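Local coordinates for protein oxalate biosynthetic component 1 (Burkholderia thailandensis, PDB 5IKY) that produces oxalate in quorum sensing-dependent oxalogenesis as a bifunctional enzyme that combines serine hydrolase and lyase activities, at residues 534-545 against 557-567; 694-704 against 995-1003. All blocks are in the same frame, centred on the assembly; numbering follows the deposited sequence.

Contact 1 (534-545 against 557-567); sequences LFRQAEAALAHY and ILDALHPIVDT
Ile564 is pushed into the side of helix 530-541, between Leu534, Gln537 and Ala538. Its CD1 ends against Ala538, 3.5 Å from Ala538 CB. Its other branch, CG2, lies 3.7 Å from Leu534 CD1. Ile564 CG1 lies beside the backbone N (chi1 -70°), which divides the two branches between these neighbours. The extended chain of Gln537 runs past Ile564 in the opposite direction, and Gln537 NE2 comes to 3.5 Å from Ile564 CG1. This is a van der Waals contact with the amide. Leu534 CD1 also meets Thr567 CG2 tip to tip.

At the other end Leu542 CD2 touches both Ile557 CG2 and Ala560 CB, each at 3.9 Å. Leu561 crosses Leu542 at about a right angle, and Leu561 CD2 touches both Leu542 CG and Ala538 CB. Tyr545 adds its ring carbon CE2, 4.1 Å from Ala560 CB. No hydrogen bond joins the segments. Thr567 OG1 donates to Pro563 O at 3.1 Å, and Thr567 N reaches the same oxygen from the opposite face of its plane.

Further out, helix 715-734 touches Leu542 and Leu561, and helix 682-690 touches Leu534 and Leu561. Arg714 NH2 is hydrogen-bonded to Tyr545 O. The short helix 554-560 packs its last turn on Leu542. Segment 557-567 belongs to the cap domain. Helices 530-541 and 562-579 form an antiparallel helix pair, their segments at 162° with axes 10.2 Å apart.

Contact 2 (694-704 against 995-1003); sequences PCRYNSDYSNV and FNDVRSLAG
Val998 meets the loop and hairpin of 694-704 mainly through apolar contacts. Its CG1 sits over one face of the Tyr697 ring, 3.8 Å from the centroid and 21° off the normal, which makes a CH-pi contact. Tyr701 CD1, from the same segment as Tyr697, lies over the opposite face, so the Tyr697 ring is sandwiched between Tyr701 and Val998. Val998 CG1 also touches Val704 CG1 at 3.9 Å. Val704 CG2 turns to Phe995 and lies 4.0 Å from Phe995 CE2. Asn703 OD1 approaches the edge of the same ring, near its plane. Cys695 places its sulfur beside the helix. With SG anti to the carbonyl carbon (chi1 -56°), Cys695 SG reaches to 3.7 Å from Leu1001 CB.

The polar contacts are fewer. Tyr697 OH lies 2.8 Å from Asn996 O, at best a weak hydrogen bond. Asn996 OD1 accepts a hydrogen bond from Leu1058 N. Within the second segment, Asp997 caps helix 998-1002: its OD1 accepts from Ser1000 N at 3.2 Å, from above the carboxylate plane. Ser1000 OG bonds to Asp997 OD2. His1069 and Tyr1074 also bond this carboxylate. In the first segment, Asn698 OD1 takes Ser702 N on a lone pair and Asn703 N from above its carbonyl plane, gripping the hairpin turn.

Strands 696-697 and 704-705 form a two-stranded antiparallel sheet. Helix 998-1002 packs against it, following strand 988-992 of the mixed hydrolase sheet, while the turn at Ser699 and Asp700 touches helix 257-270.

How the contacts relate
The centres of contact 1 and contact 2 are about 23 Å apart. They come in series along the chain, since 534-545 and 557-567 precede 694-704. The two touch directly where Phe535 CE1 packs on Pro694 CG at 3.8 Å. Arg696 also forms a salt bridge with Asp531, on helix 530-541. Segments 557-567 and 694-704 both belong to the cap domain, whereas 995-1003 belongs to the C-terminal alpha/beta hydrolase part. Contact 1 packs helix 530-541 on cap helices, its centre about 30 Å from the chain centre. Contact 2, nearer that centre, joins the cap to the hydrolase part across nearly 300 residues of sequence.

Contact 1 (534-545 against 557-567)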
loop_
_atom_site.group_PDB
_atom_site.type_symbol
_atom_site.label_atom_id
_atom_site.label_comp_id
_atom_site.label_asym_id
_atom_site.label_seq_id
_atom_site.Cartn_x
_atom_site.Cartn_y
_atom_site.Cartn_z
ATOM N N LEU A 534 13.186 -16.355 4.959
ATOM C CA LEU A 534 14.524 -16.666 4.469
ATOM C C LEU A 534 15.544 -15.652 4.977
ATOM O O LEU A 534 16.660 -16.019 5.350
ATOM C CB LEU A 534 14.540 -16.716 2.941
ATOM C CG LEU A 534 15.856 -17.202 2.326
ATOM C CD1 LEU A 534 16.169 -18.614 2.794
ATOM C CD2 LEU A 534 15.796 -17.141 0.811
ATOM N N PHE A 535 15.158 -14.379 5.002
ATOM C CA PHE A 535 16.035 -13.328 5.509
ATOM C C PHE A 535 16.305 -13.504 7.004
ATOM O O PHE A 535 17.437 -13.335 7.462
ATOM C CB PHE A 535 15.438 -11.943 5.247
ATOM C CG PHE A 535 16.357 -10.811 5.617
ATOM C CD1 PHE A 535 17.329 -10.369 4.731
ATOM C CD2 PHE A 535 16.258 -10.195 6.855
ATOM C CE1 PHE A 535 18.182 -9.334 5.073
ATOM C CE2 PHE A 535 17.109 -9.159 7.202
ATOM C CZ PHE A 535 18.070 -8.729 6.310
ATOM N N ARG A 536 15.264 -13.838 7.761
ATOM C CA ARG A 536 15.411 -14.079 9.195
ATOM C C ARG A 536 16.251 -15.324 9.460
ATOM O O ARG A 536 16.879 -15.447 10.511
ATOM C CB ARG A 536 14.043 -14.216 9.860
ATOM C CG ARG A 536 13.311 -12.897 10.032
ATOM C CD ARG A 536 11.866 -13.126 10.407
ATOM N NE ARG A 536 11.177 -11.881 10.716
ATOM C CZ ARG A 536 9.858 -11.773 10.821
ATOM N NH1 ARG A 536 9.095 -12.839 10.633
ATOM N NH2 ARG A 536 9.306 -10.602 11.105
ATOM N N GLN A 537 16.256 -16.241 8.499
ATOM C CA GLN A 537 17.085 -17.434 8.581
ATOM C C GLN A 537 18.563 -17.064 8.426
ATOM O O GLN A 537 19.437 -17.676 9.046
ATOM C CB GLN A 537 16.657 -18.450 7.518
ATOM C CG GLN A 537 17.299 -19.813 7.661
ATOM C CD GLN A 537 16.878 -20.769 6.564
ATOM O OE1 GLN A 537 15.766 -20.684 6.041
ATOM N NE2 GLN A 537 17.770 -21.685 6.205
ATOM N N ALA A 538 18.835 -16.055 7.599
ATOM C CA ALA A 538 20.197 -15.551 7.420
ATOM C C ALA A 538 20.616 -14.747 8.627
ATOM O O ALA A 538 21.752 -14.844 9.093
ATOM C CB ALA A 538 20.304 -14.708 6.158
ATOM N N GLU A 539 19.682 -13.948 9.128
ATOM C CA GLU A 539 19.905 -13.155 10.321
ATOM C C GLU A 539 20.277 -14.062 11.489
ATOM O O GLU A 539 21.173 -13.747 12.274
ATOM C CB GLU A 539 18.656 -12.336 10.634
ATOM C CG GLU A 539 18.795 -11.366 11.778
ATOM C CD GLU A 539 17.606 -10.436 11.867
ATOM O OE1 GLU A 539 17.022 -10.321 12.965
ATOM O OE2 GLU A 539 17.254 -9.815 10.840
ATOM N N ALA A 540 19.601 -15.205 11.574
ATOM C CA ALA A 540 19.866 -16.183 12.624
ATOM C C ALA A 540 21.220 -16.862 12.435
ATOM O O ALA A 540 21.951 -17.081 13.399
ATOM C CB ALA A 540 18.757 -17.224 12.667
ATOM N N ALA A 541 21.552 -17.195 11.193
ATOM C CA ALA A 541 22.795 -17.906 10.900
ATOM C C ALA A 541 24.034 -17.043 11.136
ATOM O O ALA A 541 25.126 -17.564 11.361
ATOM C CB ALA A 541 22.779 -18.418 9.467
ATOM N N LEU A 542 23.864 -15.726 11.085
ATOM C CA LEU A 542 24.979 -14.801 11.263
ATOM C C LEU A 542 24.924 -14.105 12.620
ATOM O O LEU A 542 25.676 -13.164 12.872
ATOM C CB LEU A 542 24.984 -13.755 10.146
ATOM C CG LEU A 542 24.986 -14.265 8.703
ATOM C CD1 LEU A 542 24.864 -13.109 7.726
ATOM C CD2 LEU A 542 26.247 -15.072 8.421
ATOM N N ALA A 543 24.039 -14.582 13.490
ATOM C CA ALA A 543 23.725 -13.900 14.745
ATOM C C ALA A 543 24.919 -13.730 15.679
ATOM O O ALA A 543 24.982 -12.766 16.439
ATOM C CB ALA A 543 22.614 -14.642 15.470
ATOM N N HIS A 544 25.861 -14.664 15.624
ATOM C CA HIS A 544 26.974 -14.660 16.567
ATOM C C HIS A 544 28.229 -14.020 15.996
ATOM O O HIS A 544 29.262 -13.960 16.664
ATOM C CB HIS A 544 27.275 -16.085 17.024
ATOM C CG HIS A 544 26.195 -16.676 17.874
ATOM N ND1 HIS A 544 25.705 -17.948 17.678
ATOM C CD2 HIS A 544 25.505 -16.161 18.918
ATOM C CE1 HIS A 544 24.758 -18.193 18.567
ATOM N NE2 HIS A 544 24.620 -17.126 19.334
ATOM N N TYR A 545 28.136 -13.535 14.763
ATOM C CA TYR A 545 29.263 -12.858 14.138
ATOM C C TYR A 545 29.165 -11.351 14.330
ATOM O O TYR A 545 28.087 -10.774 14.200
ATOM C CB TYR A 545 29.340 -13.203 12.648
ATOM C CG TYR A 545 29.607 -14.666 12.382
ATOM C CD1 TYR A 545 30.843 -15.227 12.677
ATOM C CD2 TYR A 545 28.625 -15.485 11.842
ATOM C CE1 TYR A 545 31.095 -16.564 12.442
ATOM C CE2 TYR A 545 28.869 -16.825 11.602
ATOM C CZ TYR A 545 30.104 -17.359 11.906
ATOM O OH TYR A 545 30.352 -18.688 11.669
ATOM N N ILE A 557 31.398 -16.115 6.503
ATOM C CA ILE A 557 30.032 -15.650 6.291
ATOM C C ILE A 557 29.321 -16.500 5.241
ATOM O O ILE A 557 28.194 -16.951 5.452
ATOM C CB ILE A 557 30.002 -14.174 5.855
ATOM C CG1 ILE A 557 30.639 -13.291 6.929
ATOM C CG2 ILE A 557 28.579 -13.727 5.573
ATOM C CD1 ILE A 557 30.743 -11.831 6.537
ATOM N N LEU A 558 29.992 -16.717 4.114
ATOM C CA LEU A 558 29.449 -17.542 3.039
ATOM C C LEU A 558 29.204 -18.973 3.505
ATOM O O LEU A 558 28.235 -19.611 3.094
ATOM C CB LEU A 558 30.390 -17.540 1.834
ATOM C CG LEU A 558 30.399 -16.261 0.996
ATOM C CD1 LEU A 558 31.451 -16.344 -0.100
ATOM C CD2 LEU A 558 29.020 -16.008 0.409
ATOM N N ASP A 559 30.087 -19.468 4.366
ATOM C CA ASP A 559 29.976 -20.823 4.891
ATOM C C ASP A 559 28.725 -20.980 5.754
ATOM O O ASP A 559 28.063 -22.018 5.723
ATOM C CB ASP A 559 31.226 -21.181 5.697
ATOM C CG ASP A 559 31.269 -22.641 6.089
ATOM O OD1 ASP A 559 31.472 -23.489 5.197
ATOM O OD2 ASP A 559 31.109 -22.940 7.291
ATOM N N ALA A 560 28.400 -19.941 6.514
ATOM C CA ALA A 560 27.242 -19.981 7.401
ATOM C C ALA A 560 25.924 -19.884 6.630
ATOM O O ALA A 560 24.876 -20.292 7.131
ATOM C CB ALA A 560 27.333 -18.865 8.431
ATOM N N LEU A 561 25.981 -19.346 5.415
ATOM C CA LEU A 561 24.781 -19.135 4.607
ATOM C C LEU A 561 24.530 -20.274 3.628
ATOM O O LEU A 561 23.666 -20.169 2.755
ATOM C CB LEU A 561 24.883 -17.821 3.831
ATOM C CG LEU A 561 24.966 -16.527 4.635
ATOM C CD1 LEU A 561 25.149 -15.350 3.698
ATOM C CD2 LEU A 561 23.727 -16.348 5.497
ATOM N N HIS A 562 25.284 -21.357 3.772
ATOM C CA HIS A 562 25.226 -22.467 2.821
ATOM C C HIS A 562 23.814 -23.040 2.604
ATOM O O HIS A 562 23.410 -23.234 1.458
ATOM C CB HIS A 562 26.179 -23.584 3.255
ATOM C CG HIS A 562 26.470 -24.578 2.175
ATOM N ND1 HIS A 562 27.325 -24.309 1.127
ATOM C CD2 HIS A 562 26.015 -25.837 1.974
ATOM C CE1 HIS A 562 27.387 -25.361 0.331
ATOM N NE2 HIS A 562 26.602 -26.302 0.822
ATOM N N PRO A 563 23.056 -23.312 3.688
ATOM C CA PRO A 563 21.718 -23.860 3.419
ATOM C C PRO A 563 20.782 -22.858 2.747
ATOM O O PRO A 563 19.834 -23.249 2.070
ATOM C CB PRO A 563 21.205 -24.233 4.816
ATOM C CG PRO A 563 21.974 -23.371 5.747
ATOM C CD PRO A 563 23.334 -23.245 5.135
ATOM N N ILE A 564 21.054 -21.575 2.938
ATOM C CA ILE A 564 20.230 -20.522 2.357
ATOM C C ILE A 564 20.541 -20.322 0.880
ATOM O O ILE A 564 19.642 -20.078 0.069
ATOM C CB ILE A 564 20.417 -19.208 3.119
ATOM C CG1 ILE A 564 19.772 -19.337 4.493
ATOM C CG2 ILE A 564 19.840 -18.036 2.332
ATOM C CD1 ILE A 564 19.869 -18.123 5.297
ATOM N N VAL A 565 21.817 -20.446 0.535
ATOM C CA VAL A 565 22.230 -20.425 -0.860
ATOM C C VAL A 565 21.509 -21.529 -1.628
ATOM O O VAL A 565 21.035 -21.314 -2.744
ATOM C CB VAL A 565 23.752 -20.593 -0.998
ATOM C CG1 VAL A 565 24.157 -20.702 -2.463
ATOM C CG2 VAL A 565 24.468 -19.432 -0.325
ATOM N N ASP A 566 21.406 -22.702 -1.011
ATOM C CA ASP A 566 20.721 -23.826 -1.639
ATOM C C ASP A 566 19.244 -23.507 -1.841
ATOM O O ASP A 566 18.672 -23.813 -2.889
ATOM C CB ASP A 566 20.880 -25.097 -0.807
ATOM C CG ASP A 566 20.483 -26.346 -1.572
ATOM O OD1 ASP A 566 21.285 -26.809 -2.412
ATOM O OD2 ASP A 566 19.370 -26.863 -1.339
ATOM N N THR A 567 18.634 -22.888 -0.834
ATOM C CA THR A 567 17.244 -22.459 -0.927
ATOM C C THR A 567 17.049 -21.496 -2.097
ATOM O O THR A 567 16.093 -21.621 -2.863
ATOM C CB THR A 567 16.770 -21.778 0.373
ATOM O OG1 THR A 567 16.813 -22.717 1.454
ATOM C CG2 THR A 567 15.349 -21.258 0.216
#

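Contact 2 (694-704 against 995-1003)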
loop_
_atom_site.group_PDB
_atom_site.type_symbol
_atom_site.label_atom_id
_atom_site.label_comp_id
_atom_site.label_asym_id
_atom_site.label_seq_id
_atom_site.Cartn_x
_atom_site.Cartn_y
_atom_site.Cartn_z
ATOM N N PRO A 694 14.564 -6.885 2.058
ATOM C CA PRO A 694 13.928 -5.790 2.802
ATOM C C PRO A 694 13.547 -4.622 1.901
ATOM O O PRO A 694 14.281 -4.314 0.964
ATOM C CB PRO A 694 15.009 -5.360 3.806
ATOM C CG PRO A 694 15.997 -6.472 3.828
ATOM C CD PRO A 694 15.973 -7.053 2.455
ATOM N N CYS A 695 12.408 -3.998 2.188
ATOM C CA CYS A 695 11.962 -2.795 1.488
ATOM C C CYS A 695 11.854 -2.998 -0.024
ATOM O O CYS A 695 12.403 -2.229 -0.812
ATOM C CB CYS A 695 12.901 -1.633 1.805
ATOM S SG CYS A 695 13.061 -1.317 3.575
ATOM N N ARG A 696 11.133 -4.045 -0.409
ATOM C CA ARG A 696 10.860 -4.359 -1.806
ATOM C C ARG A 696 9.776 -3.452 -2.387
ATOM O O ARG A 696 8.974 -2.876 -1.651
ATOM C CB ARG A 696 10.413 -5.816 -1.936
ATOM C CG ARG A 696 11.453 -6.794 -2.424
ATOM C CD ARG A 696 10.842 -8.189 -2.485
ATOM N NE ARG A 696 9.539 -8.178 -3.148
ATOM C CZ ARG A 696 8.447 -8.774 -2.675
ATOM N NH1 ARG A 696 8.492 -9.442 -1.530
ATOM N NH2 ARG A 696 7.307 -8.706 -3.350
ATOM N N TYR A 697 9.751 -3.336 -3.711
ATOM C CA TYR A 697 8.597 -2.773 -4.400
ATOM C C TYR A 697 7.600 -3.887 -4.671
ATOM O O TYR A 697 7.982 -5.051 -4.787
ATOM C CB TYR A 697 8.991 -2.113 -5.725
ATOM C CG TYR A 697 9.638 -0.756 -5.606
ATOM C CD1 TYR A 697 8.919 0.342 -5.150
ATOM C CD2 TYR A 697 10.961 -0.564 -5.980
ATOM C CE1 TYR A 697 9.510 1.590 -5.049
ATOM C CE2 TYR A 697 11.559 0.676 -5.884
ATOM C CZ TYR A 697 10.831 1.749 -5.418
ATOM O OH TYR A 697 11.432 2.984 -5.325
ATOM N N ASN A 698 6.323 -3.537 -4.780
ATOM C CA ASN A 698 5.350 -4.474 -5.317
ATOM C C ASN A 698 5.474 -4.473 -6.841
ATOM O O ASN A 698 6.280 -3.724 -7.395
ATOM C CB ASN A 698 3.931 -4.127 -4.862
ATOM C CG ASN A 698 3.506 -2.734 -5.274
ATOM O OD1 ASN A 698 4.331 -1.905 -5.660
ATOM N ND2 ASN A 698 2.211 -2.464 -5.176
ATOM N N SER A 699 4.684 -5.303 -7.511
ATOM C CA SER A 699 4.889 -5.588 -8.931
ATOM C C SER A 699 4.879 -4.363 -9.853
ATOM O O SER A 699 5.611 -4.333 -10.842
ATOM C CB SER A 699 3.837 -6.593 -9.408
ATOM O OG SER A 699 2.527 -6.140 -9.118
ATOM N N ASP A 700 4.072 -3.355 -9.538
ATOM C CA ASP A 700 3.966 -2.190 -10.416
ATOM C C ASP A 700 4.398 -0.884 -9.745
ATOM O O ASP A 700 4.002 0.204 -10.171
ATOM C CB ASP A 700 2.534 -2.058 -10.944
ATOM C CG ASP A 700 1.556 -1.620 -9.878
ATOM O OD1 ASP A 700 1.849 -1.811 -8.679
ATOM O OD2 ASP A 700 0.488 -1.081 -10.235
ATOM N N TYR A 701 5.203 -1.007 -8.693
ATOM C CA TYR A 701 5.776 0.140 -7.989
ATOM C C TYR A 701 4.704 1.054 -7.396
ATOM O O TYR A 701 4.828 2.278 -7.435
ATOM C CB TYR A 701 6.697 0.929 -8.928
ATOM C CG TYR A 701 7.807 0.077 -9.504
ATOM C CD1 TYR A 701 9.013 -0.067 -8.833
ATOM C CD2 TYR A 701 7.643 -0.599 -10.707
ATOM C CE1 TYR A 701 10.026 -0.854 -9.343
ATOM C CE2 TYR A 701 8.652 -1.387 -11.226
ATOM C CZ TYR A 701 9.841 -1.510 -10.540
ATOM O OH TYR A 701 10.852 -2.290 -11.051
ATOM N N SER A 702 3.661 0.442 -6.839
ATOM C CA SER A 702 2.578 1.174 -6.187
ATOM C C SER A 702 2.828 1.325 -4.694
ATOM O O SER A 702 2.223 2.170 -4.035
ATOM C CB SER A 702 1.238 0.464 -6.400
ATOM O OG SER A 702 0.968 0.261 -7.772
ATOM N N ASN A 703 3.711 0.491 -4.160
ATOM C CA ASN A 703 3.887 0.407 -2.718
ATOM C C ASN A 703 5.230 -0.213 -2.344
ATOM O O ASN A 703 5.907 -0.807 -3.184
ATOM C CB ASN A 703 2.740 -0.403 -2.105
ATOM C CG ASN A 703 2.568 -0.151 -0.621
ATOM O OD1 ASN A 703 2.932 0.908 -0.108
ATOM N ND2 ASN A 703 2.012 -1.133 0.082
ATOM N N VAL A 704 5.610 -0.062 -1.079
ATOM C CA VAL A 704 6.829 -0.666 -0.562
ATOM C C VAL A 704 6.477 -1.710 0.491
ATOM O O VAL A 704 5.711 -1.435 1.413
ATOM C CB VAL A 704 7.773 0.390 0.045
ATOM C CG1 VAL A 704 9.100 -0.242 0.427
ATOM C CG2 VAL A 704 7.994 1.531 -0.939
ATOM N N PHE A 995 9.554 8.101 1.401
ATOM C CA PHE A 995 9.036 6.779 1.733
ATOM C C PHE A 995 9.347 5.753 0.649
ATOM O O PHE A 995 9.625 4.593 0.945
ATOM C CB PHE A 995 7.528 6.845 1.970
ATOM C CG PHE A 995 6.864 5.499 2.041
ATOM C CD1 PHE A 995 7.049 4.678 3.142
ATOM C CD2 PHE A 995 6.044 5.062 1.013
ATOM C CE1 PHE A 995 6.434 3.439 3.212
ATOM C CE2 PHE A 995 5.425 3.827 1.077
ATOM C CZ PHE A 995 5.622 3.014 2.178
ATOM N N ASN A 996 9.298 6.184 -0.608
ATOM C CA ASN A 996 9.566 5.282 -1.722
ATOM C C ASN A 996 11.054 5.188 -2.037
ATOM O O ASN A 996 11.452 4.529 -2.999
ATOM C CB ASN A 996 8.798 5.722 -2.966
ATOM C CG ASN A 996 9.015 7.181 -3.293
ATOM O OD1 ASN A 996 9.075 8.025 -2.399
ATOM N ND2 ASN A 996 9.142 7.487 -4.578
ATOM N N ASP A 997 11.874 5.857 -1.233
ATOM C CA ASP A 997 13.318 5.715 -1.354
ATOM C C ASP A 997 13.725 4.407 -0.688
ATOM O O ASP A 997 14.174 4.395 0.460
ATOM C CB ASP A 997 14.046 6.903 -0.724
ATOM C CG ASP A 997 15.512 6.958 -1.104
ATOM O OD1 ASP A 997 16.050 5.936 -1.580
ATOM O OD2 ASP A 997 16.133 8.025 -0.916
ATOM N N VAL A 998 13.562 3.309 -1.419
ATOM C CA VAL A 998 13.750 1.981 -0.857
ATOM C C VAL A 998 15.203 1.715 -0.461
ATOM O O VAL A 998 15.466 0.950 0.465
ATOM C CB VAL A 998 13.272 0.888 -1.840
ATOM C CG1 VAL A 998 11.776 1.005 -2.062
ATOM C CG2 VAL A 998 14.022 0.983 -3.161
ATOM N N ARG A 999 16.145 2.356 -1.146
ATOM C CA ARG A 999 17.554 2.161 -0.822
ATOM C C ARG A 999 17.905 2.880 0.475
ATOM O O ARG A 999 18.694 2.372 1.276
ATOM C CB ARG A 999 18.459 2.639 -1.955
ATOM C CG ARG A 999 19.847 2.017 -1.901
ATOM C CD ARG A 999 20.799 2.610 -2.926
ATOM N NE ARG A 999 22.132 2.022 -2.804
ATOM C CZ ARG A 999 23.254 2.607 -3.207
ATOM N NH1 ARG A 999 23.217 3.810 -3.763
ATOM N NH2 ARG A 999 24.417 1.989 -3.052
ATOM N N SER A 1000 17.313 4.055 0.683
ATOM C CA SER A 1000 17.472 4.767 1.944
ATOM C C SER A 1000 16.717 4.062 3.064
ATOM O O SER A 1000 17.187 4.012 4.200
ATOM C CB SER A 1000 16.990 6.211 1.821
ATOM O OG SER A 1000 17.834 6.963 0.967
ATOM N N LEU A 1001 15.546 3.522 2.739
ATOM C CA LEU A 1001 14.756 2.781 3.715
ATOM C C LEU A 1001 15.494 1.537 4.191
ATOM O O LEU A 1001 15.577 1.277 5.389
ATOM C CB LEU A 1001 13.400 2.388 3.132
ATOM C CG LEU A 1001 12.216 3.262 3.544
ATOM C CD1 LEU A 1001 10.923 2.647 3.054
ATOM C CD2 LEU A 1001 12.180 3.444 5.047
ATOM N N ALA A 1002 16.033 0.777 3.242
ATOM C CA ALA A 1002 16.762 -0.448 3.558
ATOM C C ALA A 1002 18.000 -0.166 4.406
ATOM O O ALA A 1002 18.479 -1.037 5.131
ATOM C CB ALA A 1002 17.156 -1.174 2.277
ATOM N N GLY A 1003 18.514 1.056 4.313
ATOM C CA GLY A 1003 19.713 1.432 5.038
ATOM C C GLY A 1003 19.437 2.081 6.381
ATOM O O GLY A 1003 20.368 2.419 7.112
#